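Polysaccharide biosynthesis protein CapD (Bacillus thuringiensis HD-771, PDB 6BWC) is a short-chain dehydrogenase/reductase-type enzyme that binds NADP and probably acts on a UDP-N-acetylglucosamine-type sugar nucleotide in CMP-pseudaminic acid biosynthesis for flagellin glycosylation. Local coordinates at residues C[225-230]-C[288-293]; C[284-289]-C[307-312]; C[167-172]-C[211-216]. The protein carries 2 engineered substitutions. One frame throughout, in Å; residues are numbered along the deposited sequence.

Contact 1 (C[225-230]-C[288-293]); sequences ETFILK and PDMFII
T226 to L229 pair with M290 to I293 as an antiparallel strand pair in the mixed sheet of this Rossmann-type fold. Two hydrogen-bonded pairs, T226 with I293 and I228 with F291, alternate with the non-hydrogen-bonded pairs F227–I292 and L229–M290. T226 N donates a hydrogen bond to I293 O (2.8 Å), and I293 N returns a nearly straight bond to T226 O (2.9 Å). F291 N reaches I228 O at 2.7 Å. Beyond the regular strands, K230 N bonds to D289 O (3.1 Å) from well above the carbonyl plane, which carries the pairing one step further. A water hydrogen-bonds to T226 OG1 (2.7 Å) beside I293 O.

Packing divides between the two faces. On that of F227, L229, M290 and I292, the M290 sulfur makes a Met-aromatic contact at the ring edge, with SD 3.5 Å from F227 CD2; the M290 chain runs out extended from the strand, CG anti to N (chi1 179°), before bending at its methyl. I292 lies alongside the same ring, and helix 207-220 covers this side through A217 and L213. On the other face, I228 CD1 meets I293 CD1 at 3.6 Å.

Charge enters at K230. Its amine, salt-bridged to E286, also makes an off-centre cation-pi contact with F291: NZ stands 4.5 Å from the ring centroid, 29° off the normal.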
loop_
_atom_site.group_PDB
_atom_site.type_symbol
_atom_site.label_atom_id
_atom_site.label_comp_id
_atom_site.label_asym_id
_atom_site.label_seq_id
_atom_site.Cartn_x
_atom_site.Cartn_y
_atom_site.Cartn_z
ATOM N N GLU C 225 -14.539 28.203 -7.637
ATOM C CA GLU C 225 -15.953 28.571 -7.743
ATOM C C GLU C 225 -16.785 27.349 -8.014
ATOM O O GLU C 225 -16.244 26.256 -8.250
ATOM C CB GLU C 225 -16.215 29.670 -8.772
ATOM C CG GLU C 225 -15.610 29.495 -10.142
ATOM C CD GLU C 225 -14.877 30.742 -10.588
ATOM O OE1 GLU C 225 -13.679 30.623 -10.917
ATOM O OE2 GLU C 225 -15.481 31.850 -10.581
ATOM N N THR C 226 -18.103 27.537 -7.918
ATOM C CA THR C 226 -19.084 26.482 -8.172
ATOM C C THR C 226 -20.185 27.038 -9.074
ATOM O O THR C 226 -20.916 27.920 -8.665
ATOM C CB THR C 226 -19.653 25.917 -6.841
ATOM O OG1 THR C 226 -18.584 25.342 -6.071
ATOM C CG2 THR C 226 -20.727 24.841 -7.093
ATOM N N PHE C 227 -20.290 26.534 -10.297
ATOM C CA PHE C 227 -21.365 26.943 -11.212
ATOM C C PHE C 227 -22.639 26.063 -11.098
ATOM O O PHE C 227 -22.551 24.837 -11.147
ATOM C CB PHE C 227 -20.856 26.899 -12.651
ATOM C CG PHE C 227 -19.727 27.848 -12.934
ATOM C CD1 PHE C 227 -18.422 27.487 -12.704
ATOM C CD2 PHE C 227 -19.977 29.097 -13.464
ATOM C CE1 PHE C 227 -17.383 28.363 -12.991
ATOM C CE2 PHE C 227 -18.951 29.984 -13.731
ATOM C CZ PHE C 227 -17.647 29.614 -13.498
ATOM N N ILE C 228 -23.811 26.685 -10.949
ATOM C CA ILE C 228 -25.101 25.963 -10.987
ATOM C C ILE C 228 -26.077 26.647 -11.946
ATOM O O ILE C 228 -26.206 27.864 -11.976
ATOM C CB ILE C 228 -25.810 25.859 -9.617
ATOM C CG1 ILE C 228 -24.826 25.543 -8.497
ATOM C CG2 ILE C 228 -26.943 24.829 -9.671
ATOM C CD1 ILE C 228 -24.320 26.773 -7.782
ATOM N N LEU C 229 -26.797 25.821 -12.686
ATOM C CA LEU C 229 -27.625 26.271 -13.783
ATOM C C LEU C 229 -29.027 26.478 -13.268
ATOM O O LEU C 229 -29.472 25.723 -12.407
ATOM C CB LEU C 229 -27.612 25.194 -14.861
ATOM C CG LEU C 229 -27.976 25.603 -16.285
ATOM C CD1 LEU C 229 -26.972 26.600 -16.885
ATOM C CD2 LEU C 229 -28.072 24.342 -17.152
ATOM N N LYS C 230 -29.721 27.500 -13.766
ATOM C CA LYS C 230 -31.123 27.717 -13.375
ATOM C C LYS C 230 -31.866 26.606 -14.085
ATOM O O LYS C 230 -31.844 26.539 -15.307
ATOM C CB LYS C 230 -31.681 29.070 -13.819
ATOM C CG LYS C 230 -30.805 30.286 -13.575
ATOM C CD LYS C 230 -31.417 31.320 -12.634
ATOM C CE LYS C 230 -31.044 32.722 -13.090
ATOM N NZ LYS C 230 -30.876 33.692 -11.992
ATOM N N PRO C 288 -27.692 35.710 -15.979
ATOM C CA PRO C 288 -28.937 35.339 -16.629
ATOM C C PRO C 288 -29.374 33.878 -16.375
ATOM O O PRO C 288 -30.422 33.655 -15.776
ATOM C CB PRO C 288 -28.630 35.599 -18.125
ATOM C CG PRO C 288 -27.411 36.487 -18.174
ATOM C CD PRO C 288 -27.002 36.763 -16.749
ATOM N N ASP C 289 -28.540 32.917 -16.773
ATOM C CA ASP C 289 -28.900 31.489 -16.801
ATOM C C ASP C 289 -28.220 30.591 -15.754
ATOM O O ASP C 289 -28.393 29.374 -15.778
ATOM C CB ASP C 289 -28.599 30.953 -18.200
ATOM C CG ASP C 289 -29.690 31.294 -19.196
ATOM O OD1 ASP C 289 -29.332 31.582 -20.361
ATOM O OD2 ASP C 289 -30.894 31.250 -18.822
ATOM N N MET C 290 -27.542 31.203 -14.785
ATOM C CA MET C 290 -26.526 30.528 -13.980
ATOM C C MET C 290 -26.230 31.259 -12.657
ATOM O O MET C 290 -26.262 32.483 -12.618
ATOM C CB MET C 290 -25.272 30.506 -14.837
ATOM C CG MET C 290 -24.033 29.888 -14.237
ATOM S SD MET C 290 -22.730 30.099 -15.440
ATOM C CE MET C 290 -23.287 28.945 -16.705
ATOM N N PHE C 291 -25.964 30.512 -11.582
ATOM C CA PHE C 291 -25.393 31.093 -10.346
ATOM C C PHE C 291 -23.932 30.689 -10.246
ATOM O O PHE C 291 -23.559 29.616 -10.693
ATOM C CB PHE C 291 -26.086 30.620 -9.066
ATOM C CG PHE C 291 -27.569 30.879 -9.016
ATOM C CD1 PHE C 291 -28.075 32.030 -8.416
ATOM C CD2 PHE C 291 -28.476 29.929 -9.508
ATOM C CE1 PHE C 291 -29.445 32.241 -8.329
ATOM C CE2 PHE C 291 -29.849 30.143 -9.433
ATOM C CZ PHE C 291 -30.332 31.307 -8.850
ATOM N N ILE C 292 -23.131 31.562 -9.647
ATOM C CA ILE C 292 -21.734 31.305 -9.353
ATOM C C ILE C 292 -21.556 31.490 -7.854
ATOM O O ILE C 292 -21.748 32.588 -7.352
ATOM C CB ILE C 292 -20.805 32.276 -10.119
ATOM C CG1 ILE C 292 -21.014 32.082 -11.631
ATOM C CG2 ILE C 292 -19.333 32.060 -9.735
ATOM C CD1 ILE C 292 -20.208 32.987 -12.551
ATOM N N ILE C 293 -21.224 30.418 -7.144
ATOM C CA ILE C 293 -20.858 30.510 -5.735
ATOM C C ILE C 293 -19.342 30.597 -5.707
ATOM O O ILE C 293 -18.679 29.752 -6.286
ATOM C CB ILE C 293 -21.314 29.282 -4.909
ATOM C CG1 ILE C 293 -22.788 28.934 -5.190
ATOM C CG2 ILE C 293 -21.114 29.534 -3.416
ATOM C CD1 ILE C 293 -23.292 27.721 -4.416
HETATM O O HOH W 1 -17.457 27.256 -4.513
#

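Contact 2 (C[284-289]-C[307-312]); sequences AFELPD and KRAKAG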
loop_
_atom_site.group_PDB
_atom_site.type_symbol
_atom_site.label_atom_id
_atom_site.label_comp_id
_atom_site.label_asym_id
_atom_site.label_seq_id
_atom_site.Cartn_x
_atom_site.Cartn_y
_atom_site.Cartn_z
ATOM N N ALA C 284 -23.525 34.054 -3.157
ATOM C CA ALA C 284 -23.613 33.615 -4.554
ATOM C C ALA C 284 -23.936 34.735 -5.576
ATOM O O ALA C 284 -24.691 35.653 -5.288
ATOM C CB ALA C 284 -24.639 32.492 -4.657
ATOM N N PHE C 285 -23.368 34.645 -6.774
ATOM C CA PHE C 285 -23.650 35.595 -7.858
ATOM C C PHE C 285 -24.691 35.054 -8.843
ATOM O O PHE C 285 -24.729 33.860 -9.091
ATOM C CB PHE C 285 -22.341 35.972 -8.557
ATOM C CG PHE C 285 -21.384 36.696 -7.650
ATOM C CD1 PHE C 285 -21.442 38.090 -7.503
ATOM C CD2 PHE C 285 -20.461 35.993 -6.880
ATOM C CE1 PHE C 285 -20.579 38.764 -6.631
ATOM C CE2 PHE C 285 -19.594 36.659 -6.004
ATOM C CZ PHE C 285 -19.655 38.044 -5.882
ATOM N N GLU C 286 -25.559 35.921 -9.366
ATOM C CA GLU C 286 -26.506 35.554 -10.425
ATOM C C GLU C 286 -26.035 36.083 -11.756
ATOM O O GLU C 286 -25.623 37.234 -11.864
ATOM C CB GLU C 286 -27.887 36.140 -10.184
ATOM C CG GLU C 286 -28.775 35.251 -9.368
ATOM C CD GLU C 286 -30.219 35.688 -9.366
ATOM O OE1 GLU C 286 -30.857 35.733 -8.277
ATOM O OE2 GLU C 286 -30.721 35.953 -10.472
ATOM N N LEU C 287 -26.093 35.213 -12.761
ATOM C CA LEU C 287 -26.026 35.574 -14.175
ATOM C C LEU C 287 -27.417 35.251 -14.743
ATOM O O LEU C 287 -28.246 34.602 -14.059
ATOM C CB LEU C 287 -24.940 34.756 -14.904
ATOM C CG LEU C 287 -23.464 35.088 -14.626
ATOM C CD1 LEU C 287 -22.564 33.965 -15.134
ATOM C CD2 LEU C 287 -23.035 36.417 -15.245
ATOM N N PRO C 288 -27.692 35.710 -15.979
ATOM C CA PRO C 288 -28.937 35.339 -16.629
ATOM C C PRO C 288 -29.374 33.878 -16.375
ATOM O O PRO C 288 -30.422 33.655 -15.776
ATOM C CB PRO C 288 -28.630 35.599 -18.125
ATOM C CG PRO C 288 -27.411 36.487 -18.174
ATOM C CD PRO C 288 -27.002 36.763 -16.749
ATOM N N ASP C 289 -28.540 32.917 -16.773
ATOM C CA ASP C 289 -28.900 31.489 -16.801
ATOM C C ASP C 289 -28.220 30.591 -15.754
ATOM O O ASP C 289 -28.393 29.374 -15.778
ATOM C CB ASP C 289 -28.599 30.953 -18.200
ATOM C CG ASP C 289 -29.690 31.294 -19.196
ATOM O OD1 ASP C 289 -29.332 31.582 -20.361
ATOM O OD2 ASP C 289 -30.894 31.250 -18.822
ATOM N N LYS C 307 -23.259 40.595 -10.223
ATOM C CA LYS C 307 -24.578 40.668 -9.556
ATOM C C LYS C 307 -24.745 39.701 -8.356
ATOM O O LYS C 307 -24.549 38.505 -8.499
ATOM C CB LYS C 307 -25.711 40.434 -10.580
ATOM C CG LYS C 307 -27.071 40.955 -10.109
ATOM C CD LYS C 307 -28.268 40.137 -10.598
ATOM C CE LYS C 307 -29.466 40.319 -9.661
ATOM N NZ LYS C 307 -30.712 39.620 -10.092
ATOM N N ARG C 308 -25.121 40.230 -7.190
ATOM C CA ARG C 308 -25.380 39.398 -6.015
ATOM C C ARG C 308 -26.768 38.820 -6.152
ATOM O O ARG C 308 -27.681 39.482 -6.611
ATOM C CB ARG C 308 -25.278 40.176 -4.706
ATOM C CG ARG C 308 -23.904 40.191 -4.064
ATOM C CD ARG C 308 -23.733 41.452 -3.223
ATOM N NE ARG C 308 -22.704 41.350 -2.184
ATOM C CZ ARG C 308 -22.261 42.374 -1.430
ATOM N NH1 ARG C 308 -22.733 43.617 -1.583
ATOM N NH2 ARG C 308 -21.320 42.160 -0.508
ATOM N N ALA C 309 -26.904 37.569 -5.740
ATOM C CA ALA C 309 -28.133 36.806 -5.897
ATOM C C ALA C 309 -29.024 37.135 -4.740
ATOM O O ALA C 309 -28.555 37.702 -3.749
ATOM C CB ALA C 309 -27.821 35.317 -5.901
ATOM N N LYS C 310 -30.297 36.759 -4.843
ATOM C CA LYS C 310 -31.202 36.867 -3.692
ATOM C C LYS C 310 -30.892 35.745 -2.678
ATOM O O LYS C 310 -30.460 34.660 -3.084
ATOM C CB LYS C 310 -32.676 36.838 -4.134
ATOM C CG LYS C 310 -33.618 37.552 -3.160
ATOM C CD LYS C 310 -33.481 39.080 -3.206
ATOM C CE LYS C 310 -33.547 39.716 -1.808
ATOM N NZ LYS C 310 -33.870 41.182 -1.828
ATOM N N ALA C 311 -31.086 36.013 -1.375
ATOM C CA ALA C 311 -30.997 34.968 -0.327
ATOM C C ALA C 311 -32.167 33.997 -0.455
ATOM O O ALA C 311 -32.970 34.102 -1.375
ATOM C CB ALA C 311 -30.992 35.577 1.069
ATOM N N GLY C 312 -32.251 33.033 0.450
ATOM C CA GLY C 312 -33.435 32.171 0.539
ATOM C C GLY C 312 -33.213 30.771 0.025
ATOM O O GLY C 312 -32.178 30.470 -0.556
#
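The F285 ring meets K307 edge-on: the carbonyl oxygen of K307 lies near the ring plane, 3.3 Å from F285 CD1. P294 and A306 also touch the F285 side chain. The other flat group, the E286 carboxylate, lies beside K307, the two side chains running the same way. Its OE2 makes a long salt bridge to K307 NZ (3.7 Å), while K230 is its closer cationic partner. Two lysines would probably keep it ionised.

A309 directs its methyl at 284-289, where CB lies 3.2 Å from A284 O and 3.6 Å from E286 CG; the A284 methyl lies a little further off, and F291 borders both E286 and A309.

Two backbone bonds flank the F285–R308 pair. E286 N donates to K307 O (2.9 Å), with the donor tilted from the carbonyl plane, and A309 N donates to A284 O (3.0 Å) in a bond of 150° at the hydrogen. R308 CB points away from 284-289, though its CG still passes 4.4 Å from F285 CE1. The arrangement is a single beta bridge that lays the irregular segment 307-312 along the short strand 285-286, the outermost on this side of the chain's large sheet.

Contact 3 (C[167-172]-C[211-216]); sequences VRFGNV and TMLTIE. With UD1 (uridine-diphosphate-N-acetylglucosamine), chain O.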
loop_
_atom_site.group_PDB
_atom_site.type_symbol
_atom_site.label_atom_id
_atom_site.label_comp_id
_atom_site.label_asym_id
_atom_site.label_seq_id
_atom_site.Cartn_x
_atom_site.Cartn_y
_atom_site.Cartn_z
ATOM N N VAL C 167 -18.769 22.212 -10.938
ATOM C CA VAL C 167 -20.026 22.490 -11.613
ATOM C C VAL C 167 -21.032 21.730 -10.737
ATOM O O VAL C 167 -20.591 21.058 -9.808
ATOM C CB VAL C 167 -19.869 22.034 -13.080
ATOM C CG1 VAL C 167 -20.980 21.147 -13.559
ATOM C CG2 VAL C 167 -19.705 23.238 -13.973
ATOM N N ARG C 168 -22.347 21.846 -10.939
ATOM C CA ARG C 168 -23.299 21.164 -10.034
ATOM C C ARG C 168 -24.628 20.915 -10.719
ATOM O O ARG C 168 -25.397 21.835 -10.996
ATOM C CB ARG C 168 -23.475 21.983 -8.745
ATOM C CG ARG C 168 -23.899 21.225 -7.483
ATOM C CD ARG C 168 -24.263 22.215 -6.358
ATOM N NE ARG C 168 -23.197 22.484 -5.373
ATOM C CZ ARG C 168 -23.272 23.362 -4.359
ATOM N NH1 ARG C 168 -24.349 24.111 -4.161
ATOM N NH2 ARG C 168 -22.265 23.503 -3.515
ATOM N N PHE C 169 -24.887 19.646 -10.988
ATOM C CA PHE C 169 -25.985 19.223 -11.867
ATOM C C PHE C 169 -27.262 18.885 -11.093
ATOM O O PHE C 169 -27.227 18.553 -9.894
ATOM C CB PHE C 169 -25.613 17.930 -12.647
ATOM C CG PHE C 169 -24.427 18.032 -13.586
ATOM C CD1 PHE C 169 -23.690 16.888 -13.867
ATOM C CD2 PHE C 169 -24.061 19.215 -14.211
ATOM C CE1 PHE C 169 -22.614 16.917 -14.742
ATOM C CE2 PHE C 169 -22.985 19.249 -15.090
ATOM C CZ PHE C 169 -22.254 18.098 -15.349
ATOM N N GLY C 170 -28.376 18.909 -11.817
ATOM C CA GLY C 170 -29.574 18.176 -11.411
ATOM C C GLY C 170 -29.848 17.074 -12.399
ATOM O O GLY C 170 -29.080 16.862 -13.318
ATOM N N ASN C 171 -30.961 16.380 -12.218
ATOM C CA ASN C 171 -31.191 15.132 -12.926
ATOM C C ASN C 171 -31.015 15.328 -14.401
ATOM O O ASN C 171 -31.746 16.084 -14.992
ATOM C CB ASN C 171 -32.587 14.569 -12.644
ATOM C CG ASN C 171 -32.769 14.199 -11.194
ATOM O OD1 ASN C 171 -32.507 15.015 -10.305
ATOM N ND2 ASN C 171 -33.203 12.979 -10.941
ATOM N N VAL C 172 -30.042 14.643 -14.986
ATOM C CA VAL C 172 -29.727 14.800 -16.408
ATOM C C VAL C 172 -30.560 13.814 -17.188
ATOM O O VAL C 172 -30.364 12.618 -17.068
ATOM C CB VAL C 172 -28.231 14.600 -16.706
ATOM C CG1 VAL C 172 -27.922 14.979 -18.153
ATOM C CG2 VAL C 172 -27.400 15.457 -15.754
ATOM N N THR C 211 -23.732 19.426 -20.537
ATOM C CA THR C 211 -22.506 19.562 -21.328
ATOM C C THR C 211 -21.960 21.026 -21.394
ATOM O O THR C 211 -20.762 21.253 -21.131
ATOM C CB THR C 211 -22.712 19.002 -22.757
ATOM O OG1 THR C 211 -23.571 17.860 -22.715
ATOM C CG2 THR C 211 -21.394 18.590 -23.373
ATOM N N MET C 212 -22.830 21.992 -21.712
ATOM C CA MET C 212 -22.426 23.393 -21.870
ATOM C C MET C 212 -22.046 24.035 -20.562
ATOM O O MET C 212 -21.123 24.846 -20.515
ATOM C CB MET C 212 -23.513 24.236 -22.550
ATOM C CG MET C 212 -23.722 23.941 -24.026
ATOM S SD MET C 212 -22.193 23.706 -24.971
ATOM C CE MET C 212 -21.356 25.271 -24.611
ATOM N N LEU C 213 -22.755 23.675 -19.502
ATOM C CA LEU C 213 -22.419 24.142 -18.156
ATOM C C LEU C 213 -20.965 23.811 -17.845
ATOM O O LEU C 213 -20.185 24.698 -17.509
ATOM C CB LEU C 213 -23.360 23.503 -17.119
ATOM C CG LEU C 213 -23.187 23.941 -15.653
ATOM C CD1 LEU C 213 -23.362 25.454 -15.522
ATOM C CD2 LEU C 213 -24.108 23.206 -14.667
ATOM N N THR C 214 -20.614 22.532 -18.005
ATOM C CA THR C 214 -19.264 22.028 -17.720
ATOM C C THR C 214 -18.190 22.667 -18.619
ATOM O O THR C 214 -17.205 23.237 -18.121
ATOM C CB THR C 214 -19.178 20.483 -17.849
ATOM O OG1 THR C 214 -20.397 19.858 -17.412
ATOM C CG2 THR C 214 -18.007 19.935 -17.014
ATOM N N ILE C 215 -18.396 22.591 -19.933
ATOM C CA ILE C 215 -17.502 23.244 -20.895
ATOM C C ILE C 215 -17.306 24.767 -20.615
ATOM O O ILE C 215 -16.156 25.241 -20.631
ATOM C CB ILE C 215 -17.945 22.926 -22.347
ATOM C CG1 ILE C 215 -17.490 21.526 -22.718
ATOM C CG2 ILE C 215 -17.363 23.911 -23.349
ATOM C CD1 ILE C 215 -18.195 20.949 -23.919
ATOM N N GLU C 216 -18.391 25.514 -20.343
ATOM C CA GLU C 216 -18.278 26.967 -19.952
ATOM C C GLU C 216 -17.397 27.183 -18.735
ATOM O O GLU C 216 -16.481 28.006 -18.756
ATOM C CB GLU C 216 -19.632 27.627 -19.654
ATOM C CG GLU C 216 -20.025 28.676 -20.675
ATOM C CD GLU C 216 -19.424 30.050 -20.397
ATOM O OE1 GLU C 216 -19.645 30.571 -19.288
ATOM O OE2 GLU C 216 -18.772 30.635 -21.295
HETATM C "C1'" UD1 O . -29.959 11.522 -10.258
HETATM C "C2'" UD1 O . -28.493 11.123 -10.276
HETATM C "C3'" UD1 O . -27.759 11.619 -9.032
HETATM C "C4'" UD1 O . -28.025 13.097 -8.762
HETATM C "C5'" UD1 O . -29.497 13.494 -8.990
HETATM C "C6'" UD1 O . -29.623 15.021 -9.053
HETATM C "C7'" UD1 O . -28.426 9.002 -11.524
HETATM C "C8'" UD1 O . -28.532 7.494 -11.405
HETATM N "N2'" UD1 O . -28.359 9.681 -10.374
HETATM O "O1'" UD1 O . -30.581 11.013 -9.089
HETATM O "O3'" UD1 O . -26.349 11.370 -9.198
HETATM O "O4'" UD1 O . -27.658 13.437 -7.437
HETATM O "O5'" UD1 O . -30.044 12.917 -10.195
HETATM O "O6'" UD1 O . -30.822 15.480 -8.423
HETATM O "O7'" UD1 O . -28.462 9.537 -12.631
HETATM N N1 UD1 O . -37.861 6.591 -9.248
HETATM C C2 UD1 O . -39.029 5.778 -9.369
HETATM N N3 UD1 O . -38.903 4.475 -9.666
HETATM C C4 UD1 O . -37.696 3.905 -9.855
HETATM C C5 UD1 O . -36.550 4.655 -9.764
HETATM C C6 UD1 O . -36.653 6.007 -9.475
HETATM O O2 UD1 O . -40.169 6.242 -9.187
HETATM O O4 UD1 O . -37.587 2.701 -10.137
HETATM C C1B UD1 O . -37.954 8.025 -8.898
HETATM C C2B UD1 O . -37.000 8.497 -7.800
HETATM O "O2'" UD1 O . -37.548 8.331 -6.499
HETATM C C3B UD1 O . -36.713 9.942 -8.157
HETATM C C4B UD1 O . -36.841 9.932 -9.665
HETATM O O4B UD1 O . -37.586 8.772 -10.031
HETATM O O3B UD1 O . -37.657 10.889 -7.644
HETATM C C5B UD1 O . -35.502 9.912 -10.384
HETATM O O5B UD1 O . -34.711 8.742 -10.121
HETATM P PA UD1 O . -33.337 8.658 -10.949
HETATM O O1A UD1 O . -32.697 7.293 -10.885
HETATM O O2A UD1 O . -33.492 9.282 -12.340
HETATM O O3A UD1 O . -32.379 9.812 -10.351
HETATM P PB UD1 O . -32.122 10.480 -8.898
HETATM O O1B UD1 O . -32.020 9.396 -7.845
HETATM O O2B UD1 O . -33.017 11.671 -8.575
#
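With CG set beside its own backbone N (chi1 -62°), the F169 side chain leaves the strand so that its ring reaches T214, whose OG1 likewise lies beside the backbone N. L213 takes the other course, CG anti to N (chi1 -177°), which brings CD2 up to both V167 and F169.

T214 OG1 stands in the plane of the F169 ring, at its edge, 3.3 Å from CZ and 3.5 Å from CE2. The hydroxyl is not left to the ring alone: it is hydrogen-bonded to A210 O, one turn back in its helix. The L213 methyl CD2 serves two residues, lying 4.0 Å from F169 CD2, again at the ring edge, and 3.9 Å from V167 CG1. L213 runs counter to both V167 and F169, while T214 lies roughly perpendicular to them.

At the far end of 167-172 the chain enters the pocket that holds the sugar nucleotide and NADP. N171 grips the sugar nucleotide with both arms of its amide: OD1 accepts from the sugar hydroxyl O6' of UDP-N-acetylglucosamine (2.6 Å), and ND2 donates to the diphosphate oxygen O2B (2.7 Å). V172 N bonds to the nicotinamide oxygen O7N of NADP, and the F169 side chain also comes close to that cofactor. One short segment thus touches both bound molecules.

R168 CB points away from the helix; its guanidinium is salt-bridged to E147 and E280. Strand 167-169 and helix segment 211-216 run almost antiparallel, their axes 8.8 Å apart, as expected of a beta-alpha-beta crossover: helix 207-220 lies in the connection from strand 163-169 to its parallel neighbour 226-229, and V125 and T127 of strand 123-129 also touch T214.

How the contacts relate
All three contacts reach the large mixed sheet and follow its later strands outward: 163-169, 226-229, 290-293, then 285-286. Contact 3 closes first along the chain; contact 1 opens next, and the first segment of contact 2, 284-289, leads into 288-293 of contact 1, sharing P288 and D289. Centres of contacts 1 and 3 lie about 10 Å apart, joined where R168 packs on I228 and L213 on M290. Contacts 1 and 2, about 8 Å apart, are tied by a probable F285 N to I292 O bond. Contacts 2 and 3, centres about 17 Å apart, do not touch; the sheet order runs from contact 3 at the ligand pockets, through contact 1, to contact 2 at the surface.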